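PDB 2YK0: erythrocyte membrane protein 1 from Plasmodium falciparum, which probably binds receptors on the host cell surface, its N-terminal DBL1-CIDR double domain being an adhesin linked to blood-group-dependent rosetting. Local coordinates for residues N544-C549 with L560-K565. The protein carries 8 engineered substitutions. Residues are numbered along the deposited sequence; the frame is centred on the assembly and turned at random.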
loop_
_atom_site.group_PDB
_atom_site.type_symbol
_atom_site.label_atom_id
_atom_site.label_comp_id
_atom_site.label_asym_id
_atom_site.label_seq_id
_atom_site.Cartn_x
_atom_site.Cartn_y
_atom_site.Cartn_z
ATOM N N ASN A 544 -0.279 24.249 -9.335
ATOM C CA ASN A 544 0.255 25.591 -9.484
ATOM C C ASN A 544 -0.102 26.395 -8.259
ATOM O O ASN A 544 -1.276 26.570 -7.941
ATOM C CB ASN A 544 -0.237 26.251 -10.749
ATOM C CG ASN A 544 0.631 27.402 -11.177
ATOM O OD1 ASN A 544 0.450 28.528 -10.717
ATOM N ND2 ASN A 544 1.592 27.145 -12.063
ATOM N N GLN A 545 0.936 26.827 -7.539
ATOM C CA GLN A 545 0.852 27.571 -6.295
ATOM C C GLN A 545 1.360 28.984 -6.492
ATOM O O GLN A 545 2.540 29.194 -6.757
ATOM C CB GLN A 545 1.693 26.875 -5.219
ATOM C CG GLN A 545 1.123 25.585 -4.663
ATOM C CD GLN A 545 2.155 24.924 -3.788
ATOM O OE1 GLN A 545 3.190 24.431 -4.254
ATOM N NE2 GLN A 545 1.922 24.954 -2.489
ATOM N N GLU A 546 0.469 29.957 -6.364
ATOM C CA GLU A 546 0.842 31.358 -6.451
ATOM C C GLU A 546 1.136 31.850 -5.046
ATOM O O GLU A 546 0.287 31.770 -4.141
ATOM C CB GLU A 546 -0.158 32.241 -7.236
ATOM C CG GLU A 546 -1.622 31.829 -7.193
ATOM C CD GLU A 546 -2.462 32.174 -8.415
ATOM O OE1 GLU A 546 -2.114 33.136 -9.142
ATOM O OE2 GLU A 546 -3.478 31.476 -8.641
ATOM N N TRP A 547 2.400 32.272 -4.873
ATOM C CA TRP A 547 3.022 32.717 -3.643
ATOM C C TRP A 547 3.323 34.165 -3.688
ATOM O O TRP A 547 3.747 34.687 -4.732
ATOM C CB TRP A 547 4.371 32.007 -3.472
ATOM C CG TRP A 547 4.255 30.566 -3.113
ATOM C CD1 TRP A 547 4.527 29.492 -3.910
ATOM C CD2 TRP A 547 3.794 30.040 -1.867
ATOM N NE1 TRP A 547 4.232 28.329 -3.244
ATOM C CE2 TRP A 547 3.795 28.637 -1.979
ATOM C CE3 TRP A 547 3.385 30.620 -0.655
ATOM C CZ2 TRP A 547 3.419 27.810 -0.918
ATOM C CZ3 TRP A 547 2.980 29.802 0.381
ATOM C CH2 TRP A 547 3.010 28.417 0.253
ATOM N N THR A 548 3.194 34.801 -2.507
ATOM C CA THR A 548 3.613 36.175 -2.272
ATOM C C THR A 548 4.551 36.169 -1.079
ATOM O O THR A 548 4.119 36.002 0.069
ATOM C CB THR A 548 2.481 37.210 -2.214
ATOM O OG1 THR A 548 1.363 36.790 -3.003
ATOM C CG2 THR A 548 2.956 38.584 -2.681
ATOM N N CYS A 549 5.851 36.283 -1.366
ATOM C CA CYS A 549 6.886 36.297 -0.341
ATOM C C CYS A 549 7.296 37.712 0.010
ATOM O O CYS A 549 7.635 38.508 -0.878
ATOM C CB CYS A 549 8.073 35.443 -0.757
ATOM S SG CYS A 549 7.674 33.691 -0.904
ATOM N N LEU A 560 0.107 31.706 0.441
ATOM C CA LEU A 560 -0.423 30.967 -0.688
ATOM C C LEU A 560 -1.689 31.685 -1.116
ATOM O O LEU A 560 -2.695 31.690 -0.388
ATOM C CB LEU A 560 -0.683 29.490 -0.332
ATOM C CG LEU A 560 -0.913 28.533 -1.502
ATOM C CD1 LEU A 560 0.143 28.682 -2.578
ATOM C CD2 LEU A 560 -0.936 27.122 -1.021
ATOM N N ASN A 561 -1.596 32.372 -2.265
ATOM C CA ASN A 561 -2.683 33.156 -2.824
ATOM C C ASN A 561 -3.908 32.303 -3.123
ATOM O O ASN A 561 -4.983 32.569 -2.573
ATOM C CB ASN A 561 -2.197 33.897 -4.051
ATOM C CG ASN A 561 -1.091 34.857 -3.735
ATOM O OD1 ASN A 561 -1.161 35.635 -2.772
ATOM N ND2 ASN A 561 -0.068 34.854 -4.568
ATOM N N ASN A 562 -3.716 31.244 -3.943
ATOM C CA ASN A 562 -4.715 30.266 -4.367
ATOM C C ASN A 562 -4.886 29.133 -3.340
ATOM O O ASN A 562 -5.056 27.975 -3.717
ATOM C CB ASN A 562 -4.317 29.716 -5.745
ATOM C CG ASN A 562 -3.119 28.803 -5.761
ATOM O OD1 ASN A 562 -3.201 27.660 -6.180
ATOM N ND2 ASN A 562 -2.004 29.234 -5.224
ATOM N N PHE A 563 -4.851 29.464 -2.047
ATOM C CA PHE A 563 -4.943 28.466 -0.986
ATOM C C PHE A 563 -6.279 27.738 -0.894
ATOM O O PHE A 563 -7.329 28.376 -0.839
ATOM C CB PHE A 563 -4.543 29.062 0.371
ATOM C CG PHE A 563 -4.854 28.195 1.567
ATOM C CD1 PHE A 563 -4.068 27.083 1.866
ATOM C CD2 PHE A 563 -5.953 28.470 2.380
ATOM C CE1 PHE A 563 -4.367 26.272 2.965
ATOM C CE2 PHE A 563 -6.242 27.666 3.485
ATOM C CZ PHE A 563 -5.446 26.574 3.772
ATOM N N ASN A 564 -6.216 26.404 -0.822
ATOM C CA ASN A 564 -7.365 25.521 -0.663
ATOM C C ASN A 564 -7.013 24.518 0.427
ATOM O O ASN A 564 -6.117 23.703 0.219
ATOM C CB ASN A 564 -7.687 24.808 -1.991
ATOM C CG ASN A 564 -8.906 23.906 -1.957
ATOM O OD1 ASN A 564 -9.834 24.070 -1.145
ATOM N ND2 ASN A 564 -8.932 22.943 -2.864
ATOM N N LYS A 565 -7.686 24.599 1.599
ATOM C CA LYS A 565 -7.433 23.730 2.770
ATOM C C LYS A 565 -7.447 22.232 2.432
ATOM O O LYS A 565 -6.564 21.476 2.854
ATOM C CB LYS A 565 -8.380 24.070 3.950
ATOM C CG LYS A 565 -9.873 23.748 3.738
ATOM C CD LYS A 565 -10.652 24.839 2.976
ATOM C CE LYS A 565 -11.959 24.344 2.393
ATOM N NZ LYS A 565 -12.935 23.922 3.439
#
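W547 and L560 form an antiparallel non-hydrogen-bonded pair, CA to CA 4.9 Å, and just beyond it N561 N donates to E546 O at 2.7 Å as the chain enters a type I turn from L560 to F563. L560 lies over one face of the W547 indole: its CD1 makes a CH-pi contact 3.8 Å from the centroid of the six-membered ring, 13° off the normal. With CG anti to the backbone N (chi1 -166°), the leucine also brings CD1 to within 3.6 Å of Q545 CB, so one methyl bridges two side chains of the strand. On the face of E546 and T548 the side-chain contacts are largely polar. T548 OG1 donates to N561 OD1 at 2.8 Å, in the carbonyl plane but well to the side of the C=O direction; K559 NZ is a second partner of this oxygen. E546 lies across N562, their carboxylate and amide planes 64° apart, with OE2 3.5 Å from N562 CB. The contact lies at the end of the CIDR-gamma hairpin of strands 542-552 and 555-560 away from its turn; the C549–C558 disulfide links the two strands nearer the turn. Strand 542-552 runs between 511-518 and 555-560, and W547 packs on V515 of strand 511-518 and L578 of helix 575-601.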